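Side-chain contacts in putative alpha-galactosidase (Bacteroides fragilis, PDB 4NZJ), which probably hydrolyses terminal, non-reducing alpha-D-galactose residues from alpha-D-galactosides: residues Y235-M238 against G239-L242; W262-A265 against K266-G270; A310-S313 against G314-D317; D379-A382 against I383-V387. All coordinates share one frame; numbering follows the deposited sequence. Where two conformers were deposited one is given.

Contact 1 (Y235-M238 against G239-L242)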
ATOM      1  N   TYR A 235     -14.929  -4.765 -15.798  1.00 18.14           N
ATOM      2  CA  TYR A 235     -13.797  -4.016 -15.261  1.00 17.92           C
ATOM      3  C   TYR A 235     -13.276  -3.009 -16.279  1.00 19.21           C
ATOM      4  O   TYR A 235     -12.956  -1.882 -15.921  1.00 19.32           O
ATOM      5  CB  TYR A 235     -12.693  -4.951 -14.757  1.00 17.82           C
ATOM      6  CG  TYR A 235     -13.004  -5.472 -13.378  1.00 17.35           C
ATOM      7  CD1 TYR A 235     -12.913  -4.638 -12.268  1.00 16.93           C
ATOM      8  CD2 TYR A 235     -13.444  -6.778 -13.182  1.00 17.74           C
ATOM      9  CE1 TYR A 235     -13.228  -5.093 -11.003  1.00 17.17           C
ATOM     10  CE2 TYR A 235     -13.758  -7.244 -11.917  1.00 18.06           C
ATOM     11  CZ  TYR A 235     -13.652  -6.396 -10.833  1.00 17.57           C
ATOM     12  OH  TYR A 235     -13.968  -6.851  -9.576  1.00 18.69           O
ATOM     13  N   ALA A 236     -13.226  -3.395 -17.550  1.00 18.14           N
ATOM     14  CA  ALA A 236     -12.791  -2.460 -18.594  1.00 19.03           C
ATOM     15  C   ALA A 236     -13.721  -1.248 -18.691  1.00 19.65           C
ATOM     16  O   ALA A 236     -13.259  -0.123 -18.854  1.00 21.29           O
ATOM     17  CB  ALA A 236     -12.689  -3.161 -19.935  1.00 19.53           C
ATOM     18  N   LYS A 237     -15.025  -1.492 -18.598  1.00 20.17           N
ATOM     19  CA  LYS A 237     -16.037  -0.434 -18.673  1.00 21.55           C
ATOM     20  C   LYS A 237     -15.846   0.606 -17.569  1.00 20.28           C
ATOM     21  O   LYS A 237     -15.847   1.812 -17.835  1.00 20.96           O
ATOM     22  CB  LYS A 237     -17.440  -1.045 -18.576  1.00 24.46           C
ATOM     23  CG  LYS A 237     -18.590  -0.046 -18.565  1.00 28.74           C
ATOM     24  CD  LYS A 237     -18.855   0.542 -19.935  1.00 33.37           C
ATOM     25  CE  LYS A 237     -19.979   1.568 -19.876  1.00 37.55           C
ATOM     26  NZ  LYS A 237     -21.254   0.992 -19.360  1.00 37.96           N
HETATM   27  N   MSE A 238     -15.678   0.147 -16.331  1.00 19.59           N
HETATM   28  CA  MSE A 238     -15.468   1.078 -15.218  1.00 19.07           C
HETATM   29  C   MSE A 238     -14.129   1.769 -15.364  1.00 19.52           C
HETATM   30  O   MSE A 238     -14.003   2.944 -15.031  1.00 20.23           O
HETATM   31  CB  MSE A 238     -15.606   0.389 -13.858  1.00 17.97           C
HETATM   32  CG  MSE A 238     -15.281   1.298 -12.668  1.00 17.34           C
HETATM   33 SE   MSE A 238     -16.387   2.940 -12.619  0.75 17.61          SE
HETATM   34  CE  MSE A 238     -17.876   2.206 -11.562  1.00 18.87           C
ATOM     35  N   GLY A 239     -13.120   1.063 -15.869  1.00 19.24           N
ATOM     36  CA  GLY A 239     -11.815   1.683 -16.112  1.00 19.65           C
ATOM     37  C   GLY A 239     -11.923   2.872 -17.057  1.00 20.81           C
ATOM     38  O   GLY A 239     -11.372   3.943 -16.793  1.00 20.23           O
ATOM     39  N   ARG A 240     -12.647   2.686 -18.156  1.00 21.55           N
ATOM     40  CA  ARG A 240     -12.878   3.764 -19.114  1.00 22.21           C
ATOM     41  C   ARG A 240     -13.622   4.923 -18.459  1.00 22.20           C
ATOM     42  O   ARG A 240     -13.292   6.089 -18.679  1.00 23.88           O
ATOM     43  CB  ARG A 240     -13.648   3.248 -20.335  1.00 23.52           C
ATOM     44  CG  ARG A 240     -12.811   2.348 -21.227  1.00 24.85           C
ATOM     45  CD  ARG A 240     -13.475   2.095 -22.566  1.00 26.31           C
ATOM     46  NE  ARG A 240     -14.732   1.349 -22.460  1.00 27.30           N
ATOM     47  CZ  ARG A 240     -14.841   0.022 -22.383  1.00 27.18           C
ATOM     48  NH1 ARG A 240     -13.766  -0.756 -22.372  1.00 27.75           N
ATOM     49  NH2 ARG A 240     -16.046  -0.536 -22.314  1.00 28.56           N
ATOM     50  N   ALA A 241     -14.620   4.597 -17.644  1.00 20.77           N
ATOM     51  CA  ALA A 241     -15.403   5.616 -16.956  1.00 20.16           C
ATOM     52  C   ALA A 241     -14.525   6.458 -16.024  1.00 20.15           C
ATOM     53  O   ALA A 241     -14.670   7.676 -15.971  1.00 20.96           O
ATOM     54  CB  ALA A 241     -16.553   4.972 -16.192  1.00 19.83           C
ATOM     55  N   LEU A 242     -13.614   5.810 -15.300  1.00 19.33           N
ATOM     56  CA  LEU A 242     -12.698   6.530 -14.403  1.00 19.31           C
ATOM     57  C   LEU A 242     -11.752   7.452 -15.165  1.00 20.00           C
ATOM     58  O   LEU A 242     -11.497   8.576 -14.737  1.00 20.36           O
ATOM     59  CB  LEU A 242     -11.877   5.557 -13.560  1.00 19.50           C
ATOM     60  CG  LEU A 242     -12.647   4.721 -12.545  1.00 19.30           C
ATOM     61  CD1 LEU A 242     -11.690   3.734 -11.898  1.00 19.76           C
ATOM     62  CD2 LEU A 242     -13.327   5.603 -11.507  1.00 20.08           C
TER
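Arg240 folds its side chain back along the helix and lays its guanidinium over the backbone one turn earlier. One face of the flat group meets Ala236 O and the CA of Lys237, both displaced toward its rim. At the end of the group, NH1 of Arg240 comes to 3.6 Å from CB of Ala236, while NH2 of Arg240 lies 3.8 Å from CD of Lys237. The bend at chi3 (-65°) turns the group back in this way, and the two long side chains cross at about a right angle. Their like charges stay apart, with Lys237 NZ 6.2 Å from Arg240 NH2; the lysine leads instead to a salt bridge with Glu202 on helix 202-212. On the buried side Met238, present as selenomethionine, has its CG anti to the backbone N (chi1 175°) and then bends at chi2. Its SE thereby sits 4.1 Å from CB of Ala241 and equally far from CG of Leu242. Tyr251 touches both Met238 and Leu242, and Leu217 and Tyr219 of strand 216-220 also pack on Met238. Four successive i to i+4 hydrogen bonds hold the backbone, among them Leu242 N to Met238 O at 2.9 Å and Arg240 N to Ala236 O at 3.0 Å. The latter carbonyl is therefore bonded by an amide and roofed by the guanidinium. With Arg240 on its exposed face and Met238, Ala241 and Leu242 on its buried face, this is an amphipathic alpha-helix, the connecting helix 228-243 of a beta-alpha-beta unit between strands 216-220 and 250-254 of the TIM barrel.

Contact 2 (W262-A265 against K266-G270); sequences WKWA and KQVGG
Trp264 holds its CG between its own backbone N and carbonyl carbon (chi1 56°), and Val268 has its CG2 in the equivalent place; these two rotamers bring ring and methyl together within a loop of the TIM barrel that contains a type I beta turn, Lys266 to Gly269, just before strand 272-274. The methyl arrives at the indole edge, close to the ring plane, with Val268 CG2 3.9 Å from Trp264 CE3. Helix 228-243 backs this pair: Met232 touches the indole and Ala236 the valine, while Trp264 NE1 bonds to Arg259 O. Backbone carbonyls of Trp264 and Ala265 accept amides from the turn and the residue after it. Val268 N bonds to Trp264 O at 3.2 Å and makes a weak second bond to Ala265 O. The latter oxygen also takes the shorter bond from Gly270 N, 2.8 Å, and two amides thus converge on it. Gly269 has a positive phi (116°), a conformation in which a CB would run into the carbonyl oxygen of Val268. Trp273 of strand 272-274 packs on both Ala265 and Lys266, bringing the loop against the barrel. A water links Trp262 to the first residue of the turn, donating to Trp262 O at 2.9 Å and accepting from Lys266 N at 3.0 Å.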
ATOM      1  N   TRP A 262      -4.083 -11.157 -12.659  1.00 18.01           N
ATOM      2  CA  TRP A 262      -2.702 -10.793 -12.980  1.00 17.90           C
ATOM      3  C   TRP A 262      -2.410 -10.811 -14.485  1.00 19.94           C
ATOM      4  O   TRP A 262      -1.457 -10.164 -14.925  1.00 21.61           O
ATOM      5  CB  TRP A 262      -1.702 -11.670 -12.223  1.00 17.70           C
ATOM      6  CG  TRP A 262      -2.014 -13.138 -12.215  1.00 19.15           C
ATOM      7  CD1 TRP A 262      -1.557 -14.077 -13.086  1.00 19.83           C
ATOM      8  CD2 TRP A 262      -2.831 -13.834 -11.266  1.00 18.25           C
ATOM      9  NE1 TRP A 262      -2.050 -15.319 -12.750  1.00 19.89           N
ATOM     10  CE2 TRP A 262      -2.836 -15.192 -11.635  1.00 19.59           C
ATOM     11  CE3 TRP A 262      -3.565 -13.439 -10.145  1.00 18.80           C
ATOM     12  CZ2 TRP A 262      -3.542 -16.160 -10.914  1.00 20.03           C
ATOM     13  CZ3 TRP A 262      -4.268 -14.398  -9.436  1.00 19.43           C
ATOM     14  CH2 TRP A 262      -4.253 -15.742  -9.827  1.00 19.65           C
ATOM     15  N   LYS A 263      -3.223 -11.528 -15.268  1.00 20.47           N
ATOM     16  CA  LYS A 263      -3.062 -11.576 -16.725  1.00 21.31           C
ATOM     17  C   LYS A 263      -3.831 -10.501 -17.497  1.00 20.64           C
ATOM     18  O   LYS A 263      -3.578 -10.308 -18.682  1.00 24.12           O
ATOM     19  CB  LYS A 263      -3.458 -12.960 -17.248  1.00 22.89           C
ATOM     20  CG  LYS A 263      -2.594 -14.054 -16.654  1.00 24.23           C
ATOM     21  CD  LYS A 263      -2.787 -15.403 -17.311  1.00 29.28           C
ATOM     22  CE  LYS A 263      -1.690 -16.352 -16.851  1.00 30.30           C
ATOM     23  NZ  LYS A 263      -1.953 -17.761 -17.241  1.00 32.97           N
ATOM     24  N   TRP A 264      -4.763  -9.806 -16.847  1.00 19.52           N
ATOM     25  CA  TRP A 264      -5.595  -8.823 -17.559  1.00 20.03           C
ATOM     26  C   TRP A 264      -5.947  -7.521 -16.826  1.00 19.24           C
ATOM     27  O   TRP A 264      -6.398  -6.570 -17.469  1.00 20.34           O
ATOM     28  CB  TRP A 264      -6.895  -9.485 -18.028  1.00 20.87           C
ATOM     29  CG  TRP A 264      -7.712 -10.138 -16.941  1.00 20.34           C
ATOM     30  CD1 TRP A 264      -7.749 -11.474 -16.640  1.00 21.18           C
ATOM     31  CD2 TRP A 264      -8.632  -9.499 -16.041  1.00 20.77           C
ATOM     32  NE1 TRP A 264      -8.623 -11.699 -15.606  1.00 21.50           N
ATOM     33  CE2 TRP A 264      -9.186 -10.510 -15.225  1.00 20.66           C
ATOM     34  CE3 TRP A 264      -9.052  -8.174 -15.853  1.00 21.36           C
ATOM     35  CZ2 TRP A 264     -10.120 -10.234 -14.221  1.00 20.07           C
ATOM     36  CZ3 TRP A 264      -9.986  -7.904 -14.859  1.00 20.77           C
ATOM     37  CH2 TRP A 264     -10.506  -8.934 -14.053  1.00 20.75           C
ATOM     38  N   ALA A 265      -5.786  -7.458 -15.510  1.00 18.69           N
ATOM     39  CA  ALA A 265      -6.297  -6.304 -14.757  1.00 18.42           C
ATOM     40  C   ALA A 265      -5.585  -5.017 -15.153  1.00 18.79           C
ATOM     41  O   ALA A 265      -6.225  -3.982 -15.327  1.00 19.26           O
ATOM     42  CB  ALA A 265      -6.200  -6.535 -13.254  1.00 18.32           C
ATOM     43  N   LYS A 266      -4.268  -5.078 -15.311  1.00 18.65           N
ATOM     44  CA  LYS A 266      -3.522  -3.876 -15.684  1.00 19.71           C
ATOM     45  C   LYS A 266      -3.948  -3.396 -17.068  1.00 20.68           C
ATOM     46  O   LYS A 266      -4.092  -2.195 -17.321  1.00 21.12           O
ATOM     47  CB  LYS A 266      -2.016  -4.120 -15.652  1.00 20.22           C
ATOM     48  CG  LYS A 266      -1.226  -2.821 -15.706  1.00 21.39           C
ATOM     49  CD  LYS A 266       0.273  -3.050 -15.735  1.00 23.72           C
ATOM     50  CE  LYS A 266       1.008  -1.719 -15.706  1.00 26.71           C
ATOM     51  NZ  LYS A 266       2.482  -1.903 -15.744  1.00 30.24           N
ATOM     52  N   GLN A 267      -4.172  -4.359 -17.954  1.00 20.51           N
ATOM     53  CA  GLN A 267      -4.544  -4.091 -19.333  1.00 22.71           C
ATOM     54  C   GLN A 267      -5.906  -3.385 -19.473  1.00 23.50           C
ATOM     55  O   GLN A 267      -6.100  -2.609 -20.410  1.00 25.81           O
ATOM     56  CB  GLN A 267      -4.504  -5.408 -20.123  1.00 24.61           C
ATOM     57  CG  GLN A 267      -3.095  -5.988 -20.289  1.00 27.44           C
ATOM     58  CD  GLN A 267      -2.579  -6.856 -19.123  1.00 28.31           C
ATOM     59  OE1 GLN A 267      -3.087  -6.832 -17.994  1.00 25.17           O
ATOM     60  NE2 GLN A 267      -1.536  -7.631 -19.411  1.00 30.96           N
ATOM     61  N   VAL A 268      -6.829  -3.630 -18.539  1.00 22.38           N
ATOM     62  CA  VAL A 268      -8.145  -2.977 -18.560  1.00 23.02           C
ATOM     63  C   VAL A 268      -8.204  -1.714 -17.693  1.00 23.49           C
ATOM     64  O   VAL A 268      -9.265  -1.106 -17.558  1.00 24.09           O
ATOM     65  CB  VAL A 268      -9.289  -3.941 -18.159  1.00 22.79           C
ATOM     66  CG1 VAL A 268      -9.290  -5.170 -19.057  1.00 24.06           C
ATOM     67  CG2 VAL A 268      -9.209  -4.344 -16.691  1.00 21.81           C
ATOM     68  N   GLY A 269      -7.069  -1.335 -17.103  1.00 22.09           N
ATOM     69  CA  GLY A 269      -6.946  -0.077 -16.375  1.00 21.94           C
ATOM     70  C   GLY A 269      -6.668  -0.170 -14.889  1.00 20.43           C
ATOM     71  O   GLY A 269      -6.509   0.861 -14.221  1.00 20.40           O
ATOM     72  N   GLY A 270      -6.601  -1.386 -14.353  1.00 18.46           N
ATOM     73  CA  GLY A 270      -6.357  -1.573 -12.931  1.00 18.26           C
ATOM     74  C   GLY A 270      -4.938  -1.229 -12.527  1.00 17.99           C
ATOM     75  O   GLY A 270      -4.004  -1.417 -13.298  1.00 18.82           O
TER
HETATM   76  O   HOH W   1      -2.428  -7.412 -15.218  1.00 23.53           O

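Contact 3 (A310-S313 against G314-D317)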
ATOM      1  N   ALA A 310       3.800  -8.236 -11.691  1.00 18.71           N
ATOM      2  CA  ALA A 310       3.776  -7.033 -10.869  1.00 18.49           C
ATOM      3  C   ALA A 310       4.867  -6.055 -11.269  1.00 18.48           C
ATOM      4  O   ALA A 310       5.906  -6.440 -11.797  1.00 19.99           O
ATOM      5  CB  ALA A 310       3.931  -7.392  -9.400  1.00 18.94           C
ATOM      6  N   GLY A 311       4.617  -4.788 -10.977  1.00 18.24           N
ATOM      7  CA  GLY A 311       5.571  -3.731 -11.236  1.00 18.84           C
ATOM      8  C   GLY A 311       4.911  -2.378 -11.091  1.00 17.96           C
ATOM      9  O   GLY A 311       3.731  -2.283 -10.747  1.00 18.51           O
ATOM     10  N   PRO A 312       5.673  -1.314 -11.364  1.00 18.91           N
ATOM     11  CA  PRO A 312       5.105   0.024 -11.274  1.00 18.46           C
ATOM     12  C   PRO A 312       3.766   0.126 -11.998  1.00 18.10           C
ATOM     13  O   PRO A 312       3.635  -0.332 -13.138  1.00 18.32           O
ATOM     14  CB  PRO A 312       6.172   0.894 -11.943  1.00 20.34           C
ATOM     15  CG  PRO A 312       7.443   0.160 -11.685  1.00 21.17           C
ATOM     16  CD  PRO A 312       7.077  -1.293 -11.800  1.00 20.41           C
ATOM     17  N   SER A 313       2.779   0.685 -11.307  1.00 17.96           N
ATOM     18  CA  SER A 313       1.436   0.913 -11.842  1.00 17.60           C
ATOM     19  C   SER A 313       0.596  -0.353 -12.029  1.00 17.97           C
ATOM     20  O   SER A 313      -0.428  -0.308 -12.692  1.00 20.10           O
ATOM     21  CB  SER A 313       1.483   1.730 -13.141  1.00 19.09           C
ATOM     22  OG  SER A 313       2.318   2.873 -13.002  1.00 20.87           O
ATOM     23  N   GLY A 314       1.006  -1.461 -11.417  1.00 17.72           N
ATOM     24  CA  GLY A 314       0.271  -2.713 -11.531  1.00 16.60           C
ATOM     25  C   GLY A 314       0.754  -3.714 -10.510  1.00 16.83           C
ATOM     26  O   GLY A 314       1.681  -4.458 -10.781  1.00 17.56           O
ATOM     27  N   TRP A 315       0.108  -3.730  -9.344  1.00 15.99           N
ATOM     28  CA  TRP A 315       0.554  -4.526  -8.203  1.00 15.41           C
ATOM     29  C   TRP A 315      -0.357  -5.712  -7.899  1.00 15.40           C
ATOM     30  O   TRP A 315      -1.588  -5.607  -7.983  1.00 17.34           O
ATOM     31  CB  TRP A 315       0.647  -3.626  -6.963  1.00 15.94           C
ATOM     32  CG  TRP A 315       1.411  -2.376  -7.229  1.00 16.03           C
ATOM     33  CD1 TRP A 315       0.899  -1.120  -7.404  1.00 16.97           C
ATOM     34  CD2 TRP A 315       2.829  -2.256  -7.395  1.00 16.69           C
ATOM     35  NE1 TRP A 315       1.915  -0.225  -7.645  1.00 17.50           N
ATOM     36  CE2 TRP A 315       3.107  -0.896  -7.656  1.00 17.10           C
ATOM     37  CE3 TRP A 315       3.891  -3.161  -7.342  1.00 18.22           C
ATOM     38  CZ2 TRP A 315       4.407  -0.425  -7.858  1.00 17.28           C
ATOM     39  CZ3 TRP A 315       5.186  -2.689  -7.551  1.00 17.90           C
ATOM     40  CH2 TRP A 315       5.428  -1.331  -7.810  1.00 17.82           C
ATOM     41  N   ASN A 316       0.254  -6.842  -7.541  1.00 15.76           N
ATOM     42  CA  ASN A 316      -0.493  -7.955  -6.971  1.00 15.88           C
ATOM     43  C   ASN A 316      -0.904  -7.575  -5.554  1.00 15.65           C
ATOM     44  O   ASN A 316      -0.061  -7.174  -4.749  1.00 17.18           O
ATOM     45  CB  ASN A 316       0.351  -9.227  -6.915  1.00 15.96           C
ATOM     46  CG  ASN A 316       0.620  -9.827  -8.286  1.00 16.68           C
ATOM     47  OD1 ASN A 316      -0.297 -10.032  -9.085  1.00 17.90           O
ATOM     48  ND2 ASN A 316       1.885 -10.152  -8.550  1.00 17.01           N
ATOM     49  N   ASP A 317      -2.186  -7.727  -5.245  1.00 16.01           N
ATOM     50  CA  ASP A 317      -2.733  -7.328  -3.947  1.00 16.52           C
ATOM     51  C   ASP A 317      -3.066  -8.575  -3.117  1.00 16.34           C
ATOM     52  O   ASP A 317      -4.038  -9.268  -3.402  1.00 16.96           O
ATOM     53  CB  ASP A 317      -3.968  -6.459  -4.188  1.00 17.28           C
ATOM     54  CG  ASP A 317      -4.623  -5.958  -2.912  1.00 20.54           C
ATOM     55  OD1 ASP A 317      -4.123  -6.216  -1.790  1.00 20.06           O
ATOM     56  OD2 ASP A 317      -5.677  -5.290  -3.047  1.00 20.07           O
TER
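Gly311 and Gly314 face each other as a single antiparallel hydrogen-bonded pair, closed by a type II beta turn that leads into strand 315-317 of the TIM barrel. Both glycines are satisfied reciprocally: Gly314 N gives to Gly311 O at 2.9 Å, and Gly311 N gives to Gly314 O at 3.0 Å. Gly314 O receives a CA-H...O contact as well, from CA of Ala310 at 3.3 Å. Gly311 O has a second neighbour of another kind, because it lies over the centre of one face of the Trp315 indole, 3.2 Å above the ring plane. With CG beside the backbone N (chi1 -50°), the indole folds back over the turn, and its CZ2 reaches 3.5 Å from CA of Pro312. The indole N-H is used elsewhere, on Leu97 O, and Ser313, at the turn position with positive phi (72°), sends OG to Leu96 O; the turn and its tryptophan thus both fasten to the chain leading into the barrel. In the strand, Asn316 is buried and engaged at both ends of its amide: OD1 accepts from Trp273 NE1, while ND2 bonds to Leu306 O and to Gln391 OE1. The same ND2 of Asn316 lies 3.5 Å from CB of Ala310, the residue just before the turn.

Contact 4 (D379-A382 against I383-V387)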
ATOM      1  N   ASP A 379      13.103   0.973   6.995  1.00 21.97           N
ATOM      2  CA  ASP A 379      13.881   0.171   6.051  1.00 21.56           C
ATOM      3  C   ASP A 379      12.987  -0.756   5.243  1.00 20.24           C
ATOM      4  O   ASP A 379      13.173  -0.904   4.034  1.00 21.09           O
ATOM      5  CB  ASP A 379      14.934  -0.661   6.783  1.00 23.26           C
ATOM      6  CG  ASP A 379      16.108   0.163   7.271  1.00 27.59           C
ATOM      7  OD1 ASP A 379      16.267   1.318   6.839  1.00 30.75           O
ATOM      8  OD2 ASP A 379      16.886  -0.358   8.092  1.00 30.66           O
ATOM      9  N   LEU A 380      12.027  -1.394   5.903  1.00 18.82           N
ATOM     10  CA  LEU A 380      11.111  -2.300   5.208  1.00 17.98           C
ATOM     11  C   LEU A 380      10.202  -1.538   4.247  1.00 17.33           C
ATOM     12  O   LEU A 380       9.976  -1.972   3.127  1.00 18.48           O
ATOM     13  CB  LEU A 380      10.283  -3.117   6.194  1.00 18.91           C
ATOM     14  CG  LEU A 380      11.060  -4.188   6.959  1.00 18.93           C
ATOM     15  CD1 LEU A 380      10.171  -4.835   8.006  1.00 19.11           C
ATOM     16  CD2 LEU A 380      11.615  -5.236   6.008  1.00 19.65           C
ATOM     17  N   ILE A 381       9.699  -0.388   4.679  1.00 17.78           N
ATOM     18  CA  ILE A 381       8.892   0.445   3.797  1.00 17.32           C
ATOM     19  C   ILE A 381       9.713   0.936   2.601  1.00 18.36           C
ATOM     20  O   ILE A 381       9.222   0.948   1.465  1.00 18.31           O
ATOM     21  CB  ILE A 381       8.252   1.612   4.563  1.00 18.21           C
ATOM     22  CG1 ILE A 381       7.217   1.054   5.547  1.00 18.77           C
ATOM     23  CG2 ILE A 381       7.613   2.606   3.603  1.00 18.44           C
ATOM     24  CD1 ILE A 381       6.767   2.047   6.591  1.00 19.61           C
ATOM     25  N   ALA A 382      10.967   1.321   2.839  1.00 18.22           N
ATOM     26  CA  ALA A 382      11.834   1.762   1.748  1.00 19.53           C
ATOM     27  C   ALA A 382      12.012   0.651   0.703  1.00 18.63           C
ATOM     28  O   ALA A 382      12.038   0.918  -0.494  1.00 21.06           O
ATOM     29  CB  ALA A 382      13.182   2.217   2.280  1.00 21.05           C
ATOM     30  N   ILE A 383      12.117  -0.588   1.166  1.00 18.72           N
ATOM     31  CA  ILE A 383      12.158  -1.739   0.269  1.00 18.81           C
ATOM     32  C   ILE A 383      10.844  -1.872  -0.518  1.00 18.30           C
ATOM     33  O   ILE A 383      10.873  -1.993  -1.744  1.00 19.18           O
ATOM     34  CB  ILE A 383      12.493  -3.034   1.038  1.00 19.82           C
ATOM     35  CG1 ILE A 383      13.966  -2.999   1.466  1.00 20.76           C
ATOM     36  CG2 ILE A 383      12.200  -4.263   0.188  1.00 19.53           C
ATOM     37  CD1 ILE A 383      14.344  -4.050   2.486  1.00 22.11           C
ATOM     38  N   ASN A 384       9.706  -1.824   0.175  1.00 18.04           N
ATOM     39  CA  ASN A 384       8.386  -1.860  -0.494  1.00 17.59           C
ATOM     40  C   ASN A 384       8.243  -0.792  -1.572  1.00 17.68           C
ATOM     41  O   ASN A 384       7.692  -1.038  -2.651  1.00 18.42           O
ATOM     42  CB  ASN A 384       7.263  -1.669   0.521  1.00 17.17           C
ATOM     43  CG  ASN A 384       5.878  -1.708  -0.120  1.00 17.60           C
ATOM     44  OD1 ASN A 384       5.279  -0.664  -0.384  1.00 17.98           O
ATOM     45  ND2 ASN A 384       5.367  -2.911  -0.370  1.00 17.76           N
ATOM     46  N   GLN A 385       8.745   0.400  -1.265  1.00 17.64           N
ATOM     47  CA  GLN A 385       8.597   1.564  -2.133  1.00 19.02           C
ATOM     48  C   GLN A 385       9.745   1.731  -3.144  1.00 19.70           C
ATOM     49  O   GLN A 385       9.818   2.737  -3.842  1.00 20.99           O
ATOM     50  CB  GLN A 385       8.461   2.820  -1.263  1.00 19.28           C
ATOM     51  CG  GLN A 385       7.235   2.814  -0.362  1.00 18.82           C
ATOM     52  CD  GLN A 385       5.946   3.021  -1.140  1.00 18.82           C
ATOM     53  OE1 GLN A 385       5.676   4.118  -1.637  1.00 20.35           O
ATOM     54  NE2 GLN A 385       5.150   1.966  -1.261  1.00 18.61           N
ATOM     55  N   ASP A 386      10.636   0.747  -3.233  1.00 20.02           N
ATOM     56  CA  ASP A 386      11.762   0.849  -4.161  1.00 21.84           C
ATOM     57  C   ASP A 386      11.265   1.115  -5.581  1.00 22.79           C
ATOM     58  O   ASP A 386      10.368   0.428  -6.057  1.00 22.64           O
ATOM     59  CB  ASP A 386      12.612  -0.415  -4.146  1.00 22.50           C
ATOM     60  CG  ASP A 386      13.863  -0.274  -4.991  1.00 25.20           C
ATOM     61  OD1 ASP A 386      14.835   0.356  -4.516  1.00 28.61           O
ATOM     62  OD2 ASP A 386      13.876  -0.767  -6.140  1.00 25.91           O
ATOM     63  N   VAL A 387      11.878   2.089  -6.252  1.00 24.41           N
ATOM     64  CA  VAL A 387      11.376   2.556  -7.550  0.50 25.46           C
ATOM     65  C   VAL A 387      11.438   1.499  -8.660  1.00 25.68           C
ATOM     66  O   VAL A 387      10.699   1.586  -9.638  1.00 26.67           O
ATOM     67  CB  VAL A 387      12.067   3.860  -8.016  0.50 27.97           C
ATOM     68  CG1 VAL A 387      11.885   4.958  -6.977  0.50 28.17           C
ATOM     69  CG2 VAL A 387      13.542   3.637  -8.324  0.50 29.72           C
TER
HETATM   70  O   HOH W   2      14.952   0.566  -1.612  1.00 43.29           O
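Ile381 and Gln385 lie side by side and point the same way at the C-terminal end of helix 378-384, beside the TIM barrel, where CG2 of Ile381 is 4.0 Å from CG of Gln385. In the backbone that carries them, Gln385 N bonds to Ile381 O at 2.8 Å, nearly in line with the carbonyl. Gln385 is the first residue to leave helical angles, yet its amide still closes the last turn. Two more i to i+4 bonds precede it, to Asp379 O from Ile383 N and to Leu380 O from Asn384 N. Ile383, with CG1 beside its backbone N (chi1 -71°), rests that carbon 3.4 Å from Asp379 O. Around this first shell stand the neighbours that place it. Met102 of strand 102-105 touches both Ile381 and Gln385, and Val470 of the C-terminal sheet touches Leu380 and Ile383, so the helix packs between barrel and C-terminal domain. Three hydrogen bonds fix the Gln385 amide: NE2 of Gln385 donates to OD1 of Asn384 at 2.8 Å and also to Pro100 O, while its OE1 pairs with Thr99 OG1, and Asn384 ND2 in turn bonds to Ser356 O, holding the acceptor amide in place. Beyond the helix end, Asp386 OD2 accepts from the amides of Leu388 and Ala409. Its other oxygen returns to the helix through a water, which donates to Asp386 OD1 at 2.9 Å and to Ala382 O at 3.1 Å.

From the N terminus the four contacts come in series, each a local closure within continuous chain, and none nests in or crosses another. Contact 1 spans a turn of helix 228-243; after strand 250-254 the chain reaches contact 2, a tight turn within the loop before strand 272-274. These two touch, Tyr235 CD2 approaching Trp264 CH2 to 3.7 Å. Contact 3 closes the turn ahead of strand 315-317 and meets contact 2 where Lys266 NZ probably hydrogen-bonds Pro312 O. Contact 4 ends helix 378-384 and only brushes contact 3, through Pro312 and Val387. Contacts 1 and 4, with centres about 30 Å apart, lie on opposite sides of the chain's centre, the last beside the C-terminal domain.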